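Local coordinates for protein ribonuclease J (Methanolobus psychrophilus R15, PDB 5HAB) that probably degrades RNA as an exoribonuclease of the metallo-beta-lactamase and beta-CASP family, at residues F181-T186 with K215-E220. The protein carries 1 engineered substitution. Sequence-based numbering, arbitrary orientation.
Sequences FVAIHT and KELGKE
Leu-217 of helix 211-220 spreads its two methyls over strand 179-186, and apolar contact accounts for most of what joins them. CD1 rests on the CB of Ala-183, 4.1 Å away, while CD2 lies 3.8 Å from CE1 of the His-185 ring, which it meets at a slant. The small side chain of Ala-183 leaves room for a branched leucine, whose side chain also touches Ile-170 and Val-192 on the two flanking strands. With CG anti to the carbonyl carbon (chi1 -60°), His-185 swings its ring out to the helix, although its CB does not head straight there.

Polar groups gather at the more open edge. NE2 of His-185 presumably gives its proton to the carboxylate of Glu-168 on the adjacent strand, a hydrogen bond that limits rotation of the ring. Glu-220 OE1 stands 5.0 Å from His-185 ND1, too far for a bond; the two acids together might favour a protonated ring, though Arg-213, two turns earlier, tempers Glu-220 through a salt bridge to OE2. With segment axes 11.9 Å apart at 26°, the helix runs nearly along the strand on the sheet's outer face, the other face meeting the second sheet, as in the alpha-beta/beta-alpha sandwich of the metallo-beta-lactamase fold.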
ATOM      1  N   PHE B 181      -2.087 -32.389  12.927  1.00 29.19           N
ATOM      2  CA  PHE B 181      -2.908 -32.766  11.786  1.00 28.78           C
ATOM      3  C   PHE B 181      -3.828 -33.872  12.270  1.00 48.99           C
ATOM      4  O   PHE B 181      -3.424 -34.695  13.102  1.00 40.61           O
ATOM      5  CB  PHE B 181      -2.081 -33.293  10.603  1.00 30.84           C
ATOM      6  CG  PHE B 181      -1.185 -32.271   9.946  1.00 35.69           C
ATOM      7  CD1 PHE B 181      -1.205 -30.944  10.321  1.00 28.48           C
ATOM      8  CD2 PHE B 181      -0.331 -32.659   8.922  1.00 39.55           C
ATOM      9  CE1 PHE B 181      -0.378 -30.028   9.705  1.00 42.00           C
ATOM     10  CE2 PHE B 181       0.493 -31.748   8.301  1.00 36.61           C
ATOM     11  CZ  PHE B 181       0.471 -30.430   8.692  1.00 33.09           C
ATOM     12  N   VAL B 182      -5.042 -33.939  11.735  1.00 40.45           N
ATOM     13  CA  VAL B 182      -5.890 -35.078  12.071  1.00 46.40           C
ATOM     14  C   VAL B 182      -6.231 -35.863  10.812  1.00 43.14           C
ATOM     15  O   VAL B 182      -6.646 -35.297   9.804  1.00 42.81           O
ATOM     16  CB  VAL B 182      -7.166 -34.636  12.841  1.00 44.37           C
ATOM     17  CG1 VAL B 182      -7.846 -33.474  12.160  1.00 44.29           C
ATOM     18  CG2 VAL B 182      -8.137 -35.800  12.982  1.00 37.14           C
ATOM     19  N   ALA B 183      -6.004 -37.174  10.872  1.00 44.91           N
ATOM     20  CA  ALA B 183      -6.359 -38.083   9.789  1.00 31.66           C
ATOM     21  C   ALA B 183      -7.543 -38.956  10.194  1.00 46.68           C
ATOM     22  O   ALA B 183      -7.484 -39.690  11.180  1.00 41.20           O
ATOM     23  CB  ALA B 183      -5.170 -38.951   9.397  1.00 34.54           C
ATOM     24  N   ILE B 184      -8.624 -38.852   9.434  1.00 38.80           N
ATOM     25  CA  ILE B 184      -9.804 -39.673   9.632  1.00 34.62           C
ATOM     26  C   ILE B 184      -9.736 -40.862   8.681  1.00 44.15           C
ATOM     27  O   ILE B 184      -9.919 -40.721   7.475  1.00 40.10           O
ATOM     28  CB  ILE B 184     -11.086 -38.852   9.432  1.00 37.26           C
ATOM     29  CG1 ILE B 184     -11.135 -37.716  10.453  1.00 26.74           C
ATOM     30  CG2 ILE B 184     -12.318 -39.736   9.544  1.00 42.43           C
ATOM     31  CD1 ILE B 184     -12.292 -36.787  10.271  1.00 31.79           C
ATOM     32  N   HIS B 185      -9.457 -42.036   9.232  1.00 51.12           N
ATOM     33  CA  HIS B 185      -9.372 -43.248   8.432  1.00 47.35           C
ATOM     34  C   HIS B 185     -10.753 -43.863   8.249  1.00 44.96           C
ATOM     35  O   HIS B 185     -11.490 -44.101   9.224  1.00 53.65           O
ATOM     36  CB  HIS B 185      -8.416 -44.257   9.068  1.00 39.93           C
ATOM     37  CG  HIS B 185      -7.016 -43.749   9.220  1.00 38.49           C
ATOM     38  ND1 HIS B 185      -6.080 -43.837   8.211  1.00 46.53           N
ATOM     39  CD2 HIS B 185      -6.392 -43.151  10.260  1.00 38.21           C
ATOM     40  CE1 HIS B 185      -4.940 -43.316   8.625  1.00 52.95           C
ATOM     41  NE2 HIS B 185      -5.101 -42.893   9.865  1.00 39.67           N
ATOM     42  N   THR B 186     -11.073 -44.105   6.979  1.00 42.79           N
ATOM     43  CA  THR B 186     -12.330 -44.690   6.534  1.00 42.20           C
ATOM     44  C   THR B 186     -12.008 -45.941   5.725  1.00 44.25           C
ATOM     45  O   THR B 186     -10.867 -46.108   5.284  1.00 48.83           O
ATOM     46  CB  THR B 186     -13.142 -43.712   5.648  1.00 40.77           C
ATOM     47  OG1 THR B 186     -12.622 -43.744   4.311  1.00 33.55           O
ATOM     48  CG2 THR B 186     -13.082 -42.292   6.193  1.00 37.85           C
ATOM     49  N   LYS B 215       4.321 -39.048   4.325  1.00 46.94           N
ATOM     50  CA  LYS B 215       4.633 -39.774   3.097  1.00 44.41           C
ATOM     51  C   LYS B 215       3.904 -41.114   3.063  1.00 44.84           C
ATOM     52  O   LYS B 215       3.306 -41.491   2.044  1.00 55.45           O
ATOM     53  CB  LYS B 215       6.141 -39.992   2.973  1.00 52.21           C
ATOM     54  CG  LYS B 215       6.955 -38.715   2.862  1.00 62.95           C
ATOM     55  CD  LYS B 215       8.435 -39.027   2.700  1.00 55.38           C
ATOM     56  CE  LYS B 215       9.286 -37.779   2.855  1.00 65.10           C
ATOM     57  NZ  LYS B 215      10.735 -38.090   2.723  1.00 87.00           N
ATOM     58  N   GLU B 216       3.957 -41.827   4.187  1.00 44.42           N
ATOM     59  CA  GLU B 216       3.235 -43.088   4.331  1.00 55.94           C
ATOM     60  C   GLU B 216       1.748 -42.913   4.037  1.00 49.75           C
ATOM     61  O   GLU B 216       1.189 -43.672   3.257  1.00 53.42           O
ATOM     62  CB  GLU B 216       3.432 -43.670   5.732  1.00 59.54           C
ATOM     63  CG  GLU B 216       4.808 -44.271   5.956  1.00 67.79           C
ATOM     64  CD  GLU B 216       4.928 -44.962   7.300  1.00 84.16           C
ATOM     65  OE1 GLU B 216       4.142 -44.628   8.213  1.00 70.10           O
ATOM     66  OE2 GLU B 216       5.811 -45.837   7.445  1.00 78.72           O
ATOM     67  N   LEU B 217       1.118 -41.920   4.668  1.00 45.66           N
ATOM     68  CA  LEU B 217      -0.288 -41.589   4.413  1.00 51.94           C
ATOM     69  C   LEU B 217      -0.537 -41.364   2.933  1.00 41.91           C
ATOM     70  O   LEU B 217      -1.520 -41.857   2.376  1.00 51.42           O
ATOM     71  CB  LEU B 217      -0.717 -40.342   5.189  1.00 46.14           C
ATOM     72  CG  LEU B 217      -1.408 -40.529   6.534  1.00 54.15           C
ATOM     73  CD1 LEU B 217      -1.709 -39.174   7.130  1.00 52.90           C
ATOM     74  CD2 LEU B 217      -2.687 -41.326   6.360  1.00 51.50           C
ATOM     75  N   GLY B 218       0.347 -40.590   2.312  1.00 41.50           N
ATOM     76  CA  GLY B 218       0.291 -40.368   0.880  1.00 41.11           C
ATOM     77  C   GLY B 218       0.209 -41.669   0.107  1.00 42.59           C
ATOM     78  O   GLY B 218      -0.608 -41.814  -0.802  1.00 48.86           O
ATOM     79  N   LYS B 219       1.060 -42.623   0.472  1.00 41.54           N
ATOM     80  CA  LYS B 219       1.091 -43.909  -0.225  1.00 52.42           C
ATOM     81  C   LYS B 219      -0.103 -44.813   0.109  1.00 49.58           C
ATOM     82  O   LYS B 219      -0.537 -45.605  -0.725  1.00 59.26           O
ATOM     83  CB  LYS B 219       2.404 -44.629   0.090  1.00 41.01           C
ATOM     84  CG  LYS B 219       3.615 -43.918  -0.495  1.00 64.90           C
ATOM     85  CD  LYS B 219       4.921 -44.439   0.069  1.00 67.15           C
ATOM     86  CE  LYS B 219       6.091 -43.598  -0.420  1.00 71.53           C
ATOM     87  NZ  LYS B 219       7.315 -43.803   0.404  1.00 82.72           N
ATOM     88  N   GLU B 220      -0.641 -44.676   1.316  1.00 55.66           N
ATOM     89  CA  GLU B 220      -1.778 -45.482   1.757  1.00 49.40           C
ATOM     90  C   GLU B 220      -3.070 -45.037   1.080  1.00 54.23           C
ATOM     91  O   GLU B 220      -3.953 -45.851   0.817  1.00 51.20           O
ATOM     92  CB  GLU B 220      -1.928 -45.406   3.279  1.00 51.61           C
ATOM     93  CG  GLU B 220      -0.790 -46.063   4.051  1.00 45.59           C
ATOM     94  CD  GLU B 220      -0.800 -45.705   5.527  1.00 62.22           C
ATOM     95  OE1 GLU B 220      -1.810 -45.137   6.002  1.00 68.46           O
ATOM     96  OE2 GLU B 220       0.204 -45.989   6.214  1.00 71.95           O
TER